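Local coordinates for protein lysyl oxidase (Pichia pastoris, PDB 1W7C) that is a copper- and topaquinone-containing amine oxidase, a lysyl oxidase that probably converts primary amines, including peptidyl lysine, to aldehydes, at residues T152-G164 and A238-T252. Residues are numbered along the deposited sequence; the frame is centred on the assembly and turned at random.
Sequences TTIMRDVLEGLIG and AEELYEAMQKDDFVT. With NAG (2-acetamido-2-deoxy-beta-D-glucopyranose), chain R.
Val158 enters the surface of helix 238-246 as a knob among Ala238, Leu241, Tyr242 and Met245, its CG1 branch 3.6 Å from Leu241 CD2 and its CG2 lying against Tyr242 CB and CA. Met245 illustrates how a flexible thioether fits such an interface. Its CB heads toward helix 153-163; CG lies over the Phe250 ring, offset toward the rim; SD rests 3.9 Å from Val158 CG1. Chi2 is extended, but the bend at chi3 (63°) turns CE to Leu162 CD2 and Val158 O, each at 3.8 Å, and against the CA of Gly161, which has no side chain. The same Leu162 CD2 meets the edge of Phe250, 3.6 Å from CE2. The helices cross at 45°, packed on an antiparallel five-stranded sheet through Phe209 and Tyr228, an alpha/beta arrangement consistent with an N3-type domain of copper amine oxidases. On the outer side, Asp157 OD1 lies in the Tyr242 ring plane, 3.3 Å from CE2, while Gln246 NE2 covers a ring face and donates to Tyr242 O. At the helix start, NAG C5 and O6 lie over one face of the Arg156 guanidinium, while NH1 bridges to Glu168 and hydrogen-bonds Asn151; an alanine here would probably leave the Glu168 carboxylate without its charged mate and the sugar without its guanidinium neighbour. Near the C-terminal end of helix 153-163, a water donates weakly to Gly161 O and sits 2.7 Å from Thr252 OG1.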
ATOM      1  N   THR A 152     -18.376 -48.809   0.526  1.00 31.02           N
ATOM      2  CA  THR A 152     -19.271 -49.974   0.577  1.00 37.06           C
ATOM      3  C   THR A 152     -20.166 -49.992  -0.659  1.00 29.28           C
ATOM      4  O   THR A 152     -20.309 -49.003  -1.343  1.00 31.10           O
ATOM      5  CB  THR A 152     -20.156 -49.957   1.839  1.00 35.42           C
ATOM      6  OG1 THR A 152     -20.993 -48.784   1.835  1.00 34.09           O
ATOM      7  CG2 THR A 152     -19.311 -49.864   3.103  1.00 36.29           C
ATOM      8  N   THR A 153     -20.784 -51.123  -0.930  1.00 33.66           N
ATOM      9  CA  THR A 153     -21.709 -51.219  -2.047  1.00 38.22           C
ATOM     10  C   THR A 153     -22.793 -50.129  -1.970  1.00 36.28           C
ATOM     11  O   THR A 153     -23.069 -49.455  -2.968  1.00 34.79           O
ATOM     12  CB  THR A 153     -22.335 -52.627  -2.054  1.00 39.81           C
ATOM     13  OG1 THR A 153     -21.305 -53.619  -2.207  1.00 41.35           O
ATOM     14  CG2 THR A 153     -23.246 -52.830  -3.260  1.00 45.41           C
ATOM     15  N   ILE A 154     -23.377 -49.940  -0.787  1.00 31.44           N
ATOM     16  CA  ILE A 154     -24.433 -48.930  -0.593  1.00 31.95           C
ATOM     17  C   ILE A 154     -23.900 -47.502  -0.755  1.00 31.46           C
ATOM     18  O   ILE A 154     -24.490 -46.710  -1.478  1.00 32.36           O
ATOM     19  CB  ILE A 154     -25.137 -49.100   0.775  1.00 43.12           C
ATOM     20  CG1 ILE A 154     -25.966 -50.389   0.778  1.00 49.05           C
ATOM     21  CG2 ILE A 154     -26.061 -47.908   1.073  1.00 42.28           C
ATOM     22  CD1 ILE A 154     -26.417 -50.837   2.165  1.00 54.72           C
ATOM     23  N   MET A 155     -22.789 -47.169  -0.099  1.00 28.91           N
ATOM     24  CA  MET A 155     -22.285 -45.803  -0.204  1.00 29.00           C
ATOM     25  C   MET A 155     -21.753 -45.464  -1.591  1.00 28.16           C
ATOM     26  O   MET A 155     -21.847 -44.320  -2.001  1.00 27.35           O
ATOM     27  CB  MET A 155     -21.266 -45.482   0.891  1.00 30.10           C
ATOM     28  CG  MET A 155     -21.902 -45.213   2.245  1.00 30.44           C
ATOM     29  SD  MET A 155     -23.222 -43.946   2.224  1.00 29.75           S
ATOM     30  CE  MET A 155     -22.307 -42.512   1.643  1.00 28.73           C
ATOM     31  N   ARG A 156     -21.227 -46.443  -2.331  1.00 27.77           N
ATOM     32  CA  ARG A 156     -20.817 -46.190  -3.714  1.00 29.08           C
ATOM     33  C   ARG A 156     -22.034 -45.754  -4.534  1.00 29.48           C
ATOM     34  O   ARG A 156     -21.950 -44.811  -5.317  1.00 30.21           O
ATOM     35  CB  ARG A 156     -20.167 -47.435  -4.335  1.00 29.76           C
ATOM     36  CG  ARG A 156     -18.778 -47.748  -3.831  1.00 29.33           C
ATOM     37  CD  ARG A 156     -18.220 -49.056  -4.400  1.00 35.76           C
ATOM     38  NE  ARG A 156     -18.088 -48.967  -5.852  1.00 30.55           N
ATOM     39  CZ  ARG A 156     -17.080 -48.372  -6.479  1.00 29.80           C
ATOM     40  NH1 ARG A 156     -16.080 -47.849  -5.790  1.00 31.77           N
ATOM     41  NH2 ARG A 156     -17.062 -48.318  -7.803  1.00 30.54           N
ATOM     42  N   ASP A 157     -23.162 -46.425  -4.320  1.00 33.09           N
ATOM     43  CA  ASP A 157     -24.405 -46.097  -5.019  1.00 33.58           C
ATOM     44  C   ASP A 157     -24.948 -44.719  -4.604  1.00 28.00           C
ATOM     45  O   ASP A 157     -25.343 -43.935  -5.453  1.00 31.06           O
ATOM     46  CB  ASP A 157     -25.468 -47.192  -4.797  1.00 35.82           C
ATOM     47  CG  ASP A 157     -26.533 -47.195  -5.878  1.00 60.92           C
ATOM     48  OD1 ASP A 157     -27.670 -46.755  -5.601  1.00 59.50           O
ATOM     49  OD2 ASP A 157     -26.314 -47.612  -7.035  1.00 83.68           O
ATOM     50  N   VAL A 158     -24.939 -44.433  -3.303  1.00 27.47           N
ATOM     51  CA  VAL A 158     -25.360 -43.132  -2.774  1.00 32.14           C
ATOM     52  C   VAL A 158     -24.521 -42.009  -3.379  1.00 27.47           C
ATOM     53  O   VAL A 158     -25.050 -41.020  -3.900  1.00 26.82           O
ATOM     54  CB  VAL A 158     -25.231 -43.073  -1.227  1.00 30.61           C
ATOM     55  CG1 VAL A 158     -25.384 -41.642  -0.713  1.00 31.62           C
ATOM     56  CG2 VAL A 158     -26.277 -43.978  -0.565  1.00 29.60           C
ATOM     57  N   LEU A 159     -23.204 -42.165  -3.318  1.00 26.38           N
ATOM     58  CA  LEU A 159     -22.315 -41.125  -3.811  1.00 26.03           C
ATOM     59  C   LEU A 159     -22.494 -40.881  -5.316  1.00 28.80           C
ATOM     60  O   LEU A 159     -22.585 -39.735  -5.738  1.00 25.82           O
ATOM     61  CB  LEU A 159     -20.870 -41.451  -3.480  1.00 24.03           C
ATOM     62  CG  LEU A 159     -20.479 -41.410  -1.999  1.00 28.30           C
ATOM     63  CD1 LEU A 159     -19.092 -42.053  -1.832  1.00 26.71           C
ATOM     64  CD2 LEU A 159     -20.494 -39.974  -1.449  1.00 28.46           C
ATOM     65  N   GLU A 160     -22.541 -41.935  -6.125  1.00 27.37           N
ATOM     66  CA  GLU A 160     -22.705 -41.759  -7.570  1.00 30.35           C
ATOM     67  C   GLU A 160     -24.061 -41.147  -7.891  1.00 25.31           C
ATOM     68  O   GLU A 160     -24.169 -40.291  -8.751  1.00 27.24           O
ATOM     69  CB  GLU A 160     -22.513 -43.078  -8.332  1.00 28.45           C
ATOM     70  CG  GLU A 160     -22.570 -42.887  -9.843  1.00 32.67           C
ATOM     71  CD  GLU A 160     -21.990 -44.036 -10.628  1.00 37.82           C
ATOM     72  OE1 GLU A 160     -22.016 -45.171 -10.122  1.00 39.96           O
ATOM     73  OE2 GLU A 160     -21.516 -43.800 -11.757  1.00 50.28           O
ATOM     74  N   GLY A 161     -25.096 -41.605  -7.201  1.00 25.73           N
ATOM     75  CA  GLY A 161     -26.435 -41.067  -7.384  1.00 31.03           C
ATOM     76  C   GLY A 161     -26.546 -39.583  -7.102  1.00 28.80           C
ATOM     77  O   GLY A 161     -27.187 -38.866  -7.855  1.00 29.31           O
ATOM     78  N   LEU A 162     -25.944 -39.126  -6.009  1.00 26.15           N
ATOM     79  CA  LEU A 162     -26.042 -37.718  -5.620  1.00 25.10           C
ATOM     80  C   LEU A 162     -25.106 -36.816  -6.421  1.00 24.32           C
ATOM     81  O   LEU A 162     -25.461 -35.700  -6.761  1.00 26.16           O
ATOM     82  CB  LEU A 162     -25.746 -37.555  -4.119  1.00 25.09           C
ATOM     83  CG  LEU A 162     -26.773 -38.221  -3.178  1.00 25.79           C
ATOM     84  CD1 LEU A 162     -26.336 -38.068  -1.718  1.00 29.20           C
ATOM     85  CD2 LEU A 162     -28.172 -37.666  -3.364  1.00 28.19           C
ATOM     86  N   ILE A 163     -23.907 -37.313  -6.710  1.00 23.50           N
ATOM     87  CA  ILE A 163     -22.814 -36.489  -7.231  1.00 23.28           C
ATOM     88  C   ILE A 163     -22.663 -36.577  -8.745  1.00 24.03           C
ATOM     89  O   ILE A 163     -22.284 -35.601  -9.373  1.00 25.75           O
ATOM     90  CB  ILE A 163     -21.491 -36.841  -6.486  1.00 25.13           C
ATOM     91  CG1 ILE A 163     -21.654 -36.510  -5.004  1.00 22.72           C
ATOM     92  CG2 ILE A 163     -20.290 -36.083  -7.076  1.00 24.38           C
ATOM     93  CD1 ILE A 163     -20.592 -37.085  -4.094  1.00 26.15           C
ATOM     94  N   GLY A 164     -22.924 -37.752  -9.313  1.00 25.99           N
ATOM     95  CA  GLY A 164     -22.903 -37.937 -10.750  1.00 26.08           C
ATOM     96  C   GLY A 164     -21.663 -38.617 -11.298  1.00 25.67           C
ATOM     97  O   GLY A 164     -21.579 -38.858 -12.496  1.00 33.36           O
ATOM     98  N   ALA A 238     -25.894 -44.797   6.346  1.00 30.41           N
ATOM     99  CA  ALA A 238     -25.924 -45.013   4.902  1.00 38.79           C
ATOM    100  C   ALA A 238     -27.273 -45.553   4.432  1.00 32.29           C
ATOM    101  O   ALA A 238     -27.765 -45.143   3.388  1.00 33.38           O
ATOM    102  CB  ALA A 238     -24.816 -45.973   4.499  1.00 36.69           C
ATOM    103  N   GLU A 239     -27.862 -46.468   5.214  1.00 34.48           N
ATOM    104  CA  GLU A 239     -29.110 -47.123   4.843  1.00 35.72           C
ATOM    105  C   GLU A 239     -30.247 -46.104   4.826  1.00 39.43           C
ATOM    106  O   GLU A 239     -31.058 -46.094   3.905  1.00 39.22           O
ATOM    107  CB  GLU A 239     -29.447 -48.288   5.810  1.00 37.45           C
ATOM    108  CG  GLU A 239     -28.606 -49.545   5.594  1.00 55.12           C
ATOM    109  CD  GLU A 239     -27.195 -49.484   6.189  1.00 66.81           C
ATOM    110  OE1 GLU A 239     -26.864 -48.525   6.928  1.00 48.76           O
ATOM    111  OE2 GLU A 239     -26.403 -50.415   5.912  1.00 58.30           O
ATOM    112  N   GLU A 240     -30.288 -45.231   5.831  1.00 35.30           N
ATOM    113  CA  GLU A 240     -31.320 -44.195   5.898  1.00 35.59           C
ATOM    114  C   GLU A 240     -31.270 -43.281   4.676  1.00 34.84           C
ATOM    115  O   GLU A 240     -32.310 -42.939   4.106  1.00 34.69           O
ATOM    116  CB  GLU A 240     -31.181 -43.343   7.158  1.00 39.84           C
ATOM    117  CG  GLU A 240     -32.355 -42.397   7.367  1.00 43.90           C
ATOM    118  CD  GLU A 240     -32.187 -41.448   8.544  1.00 45.36           C
ATOM    119  OE1 GLU A 240     -31.098 -41.370   9.131  1.00 39.25           O
ATOM    120  OE2 GLU A 240     -33.164 -40.753   8.871  1.00 55.99           O
ATOM    121  N   LEU A 241     -30.060 -42.863   4.303  1.00 33.37           N
ATOM    122  CA  LEU A 241     -29.887 -41.964   3.169  1.00 30.60           C
ATOM    123  C   LEU A 241     -30.251 -42.671   1.868  1.00 31.03           C
ATOM    124  O   LEU A 241     -30.975 -42.137   1.036  1.00 34.91           O
ATOM    125  CB  LEU A 241     -28.455 -41.436   3.117  1.00 32.98           C
ATOM    126  CG  LEU A 241     -28.100 -40.545   1.926  1.00 29.86           C
ATOM    127  CD1 LEU A 241     -29.104 -39.438   1.700  1.00 29.34           C
ATOM    128  CD2 LEU A 241     -26.706 -39.941   2.155  1.00 31.50           C
ATOM    129  N   TYR A 242     -29.790 -43.905   1.723  1.00 33.28           N
ATOM    130  CA  TYR A 242     -30.123 -44.699   0.547  1.00 34.04           C
ATOM    131  C   TYR A 242     -31.645 -44.840   0.370  1.00 34.45           C
ATOM    132  O   TYR A 242     -32.157 -44.687  -0.744  1.00 39.07           O
ATOM    133  CB  TYR A 242     -29.455 -46.076   0.616  1.00 37.43           C
ATOM    134  CG  TYR A 242     -29.776 -46.937  -0.576  1.00 42.80           C
ATOM    135  CD1 TYR A 242     -30.831 -47.860  -0.528  1.00 45.10           C
ATOM    136  CD2 TYR A 242     -29.059 -46.818  -1.762  1.00 43.39           C
ATOM    137  CE1 TYR A 242     -31.154 -48.644  -1.627  1.00 51.65           C
ATOM    138  CE2 TYR A 242     -29.376 -47.609  -2.874  1.00 48.56           C
ATOM    139  CZ  TYR A 242     -30.423 -48.519  -2.794  1.00 54.56           C
ATOM    140  OH  TYR A 242     -30.750 -49.294  -3.877  1.00 56.51           O
ATOM    141  N   GLU A 243     -32.361 -45.093   1.465  1.00 37.90           N
ATOM    142  CA  GLU A 243     -33.813 -45.316   1.414  1.00 36.08           C
ATOM    143  C   GLU A 243     -34.537 -44.015   1.082  1.00 38.83           C
ATOM    144  O   GLU A 243     -35.472 -44.005   0.305  1.00 44.36           O
ATOM    145  CB  GLU A 243     -34.331 -45.895   2.743  1.00 43.57           C
ATOM    146  CG  GLU A 243     -34.553 -47.407   2.719  1.00 81.82           C
ATOM    147  CD  GLU A 243     -34.195 -48.095   4.029  1.00 92.47           C
ATOM    148  OE1 GLU A 243     -33.820 -49.289   3.982  1.00 79.71           O
ATOM    149  OE2 GLU A 243     -34.294 -47.457   5.104  1.00 84.36           O
ATOM    150  N   ALA A 244     -34.060 -42.909   1.650  1.00 36.13           N
ATOM    151  CA  ALA A 244     -34.617 -41.589   1.368  1.00 33.72           C
ATOM    152  C   ALA A 244     -34.498 -41.261  -0.111  1.00 35.80           C
ATOM    153  O   ALA A 244     -35.412 -40.688  -0.691  1.00 36.09           O
ATOM    154  CB  ALA A 244     -33.927 -40.518   2.209  1.00 38.27           C
ATOM    155  N   MET A 245     -33.371 -41.647  -0.718  1.00 32.12           N
ATOM    156  CA  MET A 245     -33.102 -41.378  -2.128  1.00 36.29           C
ATOM    157  C   MET A 245     -34.026 -42.122  -3.091  1.00 42.37           C
ATOM    158  O   MET A 245     -34.115 -41.748  -4.261  1.00 40.94           O
ATOM    159  CB  MET A 245     -31.656 -41.734  -2.457  1.00 37.44           C
ATOM    160  CG  MET A 245     -30.666 -40.725  -1.957  1.00 33.65           C
ATOM    161  SD  MET A 245     -28.957 -41.259  -2.187  1.00 33.92           S
ATOM    162  CE  MET A 245     -28.857 -41.349  -3.995  1.00 36.47           C
ATOM    163  N   GLN A 246     -34.688 -43.174  -2.606  1.00 39.59           N
ATOM    164  CA  GLN A 246     -35.618 -43.971  -3.421  1.00 41.82           C
ATOM    165  C   GLN A 246     -37.027 -43.371  -3.501  1.00 40.21           C
ATOM    166  O   GLN A 246     -37.804 -43.725  -4.395  1.00 49.23           O
ATOM    167  CB  GLN A 246     -35.720 -45.404  -2.870  1.00 43.13           C
ATOM    168  CG  GLN A 246     -34.382 -46.133  -2.670  1.00 43.57           C
ATOM    169  CD  GLN A 246     -33.385 -45.891  -3.805  1.00 48.36           C
ATOM    170  OE1 GLN A 246     -33.667 -46.208  -4.960  1.00 55.42           O
ATOM    171  NE2 GLN A 246     -32.219 -45.328  -3.471  1.00 51.59           N
ATOM    172  N   LYS A 247     -37.357 -42.486  -2.565  1.00 38.48           N
ATOM    173  CA  LYS A 247     -38.672 -41.858  -2.532  1.00 41.20           C
ATOM    174  C   LYS A 247     -38.831 -40.784  -3.624  1.00 41.10           C
ATOM    175  O   LYS A 247     -37.872 -40.089  -3.986  1.00 40.74           O
ATOM    176  CB  LYS A 247     -38.952 -41.260  -1.143  1.00 45.27           C
ATOM    177  CG  LYS A 247     -39.486 -42.260  -0.106  1.00 72.06           C
ATOM    178  CD  LYS A 247     -40.109 -41.548   1.117  1.00 81.28           C
ATOM    179  CE  LYS A 247     -41.506 -40.984   0.819  1.00 75.34           C
ATOM    180  NZ  LYS A 247     -42.384 -40.865   2.037  1.00 65.01           N
ATOM    181  N   ASP A 248     -40.057 -40.648  -4.127  1.00 40.33           N
ATOM    182  CA  ASP A 248     -40.365 -39.721  -5.216  1.00 40.36           C
ATOM    183  C   ASP A 248     -40.121 -38.258  -4.831  1.00 49.58           C
ATOM    184  O   ASP A 248     -39.822 -37.435  -5.696  1.00 47.74           O
ATOM    185  CB  ASP A 248     -41.825 -39.900  -5.679  1.00 45.73           C
ATOM    186  CG  ASP A 248     -42.039 -41.176  -6.488  1.00 70.63           C
ATOM    187  OD1 ASP A 248     -43.207 -41.491  -6.803  1.00 76.72           O
ATOM    188  OD2 ASP A 248     -41.107 -41.922  -6.856  1.00 62.35           O
ATOM    189  N   ASP A 249     -40.254 -37.945  -3.540  1.00 40.66           N
ATOM    190  CA  ASP A 249     -40.085 -36.576  -3.054  1.00 40.06           C
ATOM    191  C   ASP A 249     -38.615 -36.163  -2.784  1.00 40.20           C
ATOM    192  O   ASP A 249     -38.372 -35.032  -2.335  1.00 44.94           O
ATOM    193  CB  ASP A 249     -40.961 -36.320  -1.808  1.00 49.61           C
ATOM    194  CG  ASP A 249     -40.494 -37.084  -0.561  1.00 42.32           C
ATOM    195  OD1 ASP A 249     -39.781 -38.106  -0.685  1.00 43.97           O
ATOM    196  OD2 ASP A 249     -40.833 -36.744   0.591  1.00 66.90           O
ATOM    197  N   PHE A 250     -37.640 -37.033  -3.085  1.00 33.34           N
ATOM    198  CA  PHE A 250     -36.241 -36.716  -2.758  1.00 35.22           C
ATOM    199  C   PHE A 250     -35.678 -35.669  -3.707  1.00 31.97           C
ATOM    200  O   PHE A 250     -35.765 -35.822  -4.925  1.00 36.63           O
ATOM    201  CB  PHE A 250     -35.334 -37.958  -2.791  1.00 29.72           C
ATOM    202  CG  PHE A 250     -33.955 -37.701  -2.263  1.00 32.09           C
ATOM    203  CD1 PHE A 250     -33.713 -37.709  -0.896  1.00 33.13           C
ATOM    204  CD2 PHE A 250     -32.908 -37.405  -3.132  1.00 34.22           C
ATOM    205  CE1 PHE A 250     -32.438 -37.429  -0.403  1.00 32.91           C
ATOM    206  CE2 PHE A 250     -31.641 -37.126  -2.652  1.00 30.63           C
ATOM    207  CZ  PHE A 250     -31.402 -37.135  -1.285  1.00 29.64           C
ATOM    208  N   VAL A 251     -35.051 -34.638  -3.135  1.00 30.48           N
ATOM    209  CA  VAL A 251     -34.447 -33.555  -3.902  1.00 27.83           C
ATOM    210  C   VAL A 251     -32.947 -33.808  -4.068  1.00 26.97           C
ATOM    211  O   VAL A 251     -32.209 -33.886  -3.087  1.00 28.09           O
ATOM    212  CB  VAL A 251     -34.716 -32.182  -3.231  1.00 31.69           C
ATOM    213  CG1 VAL A 251     -33.963 -31.055  -3.948  1.00 33.11           C
ATOM    214  CG2 VAL A 251     -36.233 -31.899  -3.202  1.00 35.98           C
ATOM    215  N   THR A 252     -32.526 -33.967  -5.316  1.00 27.88           N
ATOM    216  CA  THR A 252     -31.116 -34.002  -5.664  1.00 26.90           C
ATOM    217  C   THR A 252     -30.719 -32.641  -6.198  1.00 28.64           C
ATOM    218  O   THR A 252     -31.320 -32.123  -7.149  1.00 28.66           O
ATOM    219  CB  THR A 252     -30.849 -35.081  -6.701  1.00 29.81           C
ATOM    220  OG1 THR A 252     -31.273 -36.350  -6.194  1.00 30.79           O
ATOM    221  CG2 THR A 252     -29.355 -35.251  -6.937  1.00 32.09           C
TER
HETATM  222  C1  NAG R 816     -13.652 -49.525  -3.681  1.00 35.83           C
HETATM  223  C2  NAG R 816     -12.153 -49.912  -3.756  1.00 38.98           C
HETATM  224  C3  NAG R 816     -11.794 -50.536  -5.109  1.00 42.93           C
HETATM  225  C4  NAG R 816     -12.782 -51.646  -5.444  1.00 55.51           C
HETATM  226  C5  NAG R 816     -14.218 -51.152  -5.294  1.00 49.57           C
HETATM  227  C6  NAG R 816     -15.189 -52.286  -5.606  1.00 48.30           C
HETATM  228  C7  NAG R 816     -10.436 -48.598  -2.551  1.00 38.27           C
HETATM  229  C8  NAG R 816      -9.579 -47.359  -2.595  1.00 38.66           C
HETATM  230  N2  NAG R 816     -11.328 -48.729  -3.538  1.00 36.72           N
HETATM  231  O3  NAG R 816     -10.483 -51.077  -5.097  1.00 50.69           O
HETATM  232  O4  NAG R 816     -12.579 -52.107  -6.763  1.00 60.13           O
HETATM  233  O5  NAG R 816     -14.432 -50.665  -3.982  1.00 45.26           O
HETATM  234  O6  NAG R 816     -16.344 -52.169  -4.811  1.00 59.64           O
HETATM  235  O7  NAG R 816     -10.294 -49.404  -1.636  1.00 39.92           O
HETATM  236  O   HOH W   1     -30.205 -38.777  -6.488  1.00 45.51           O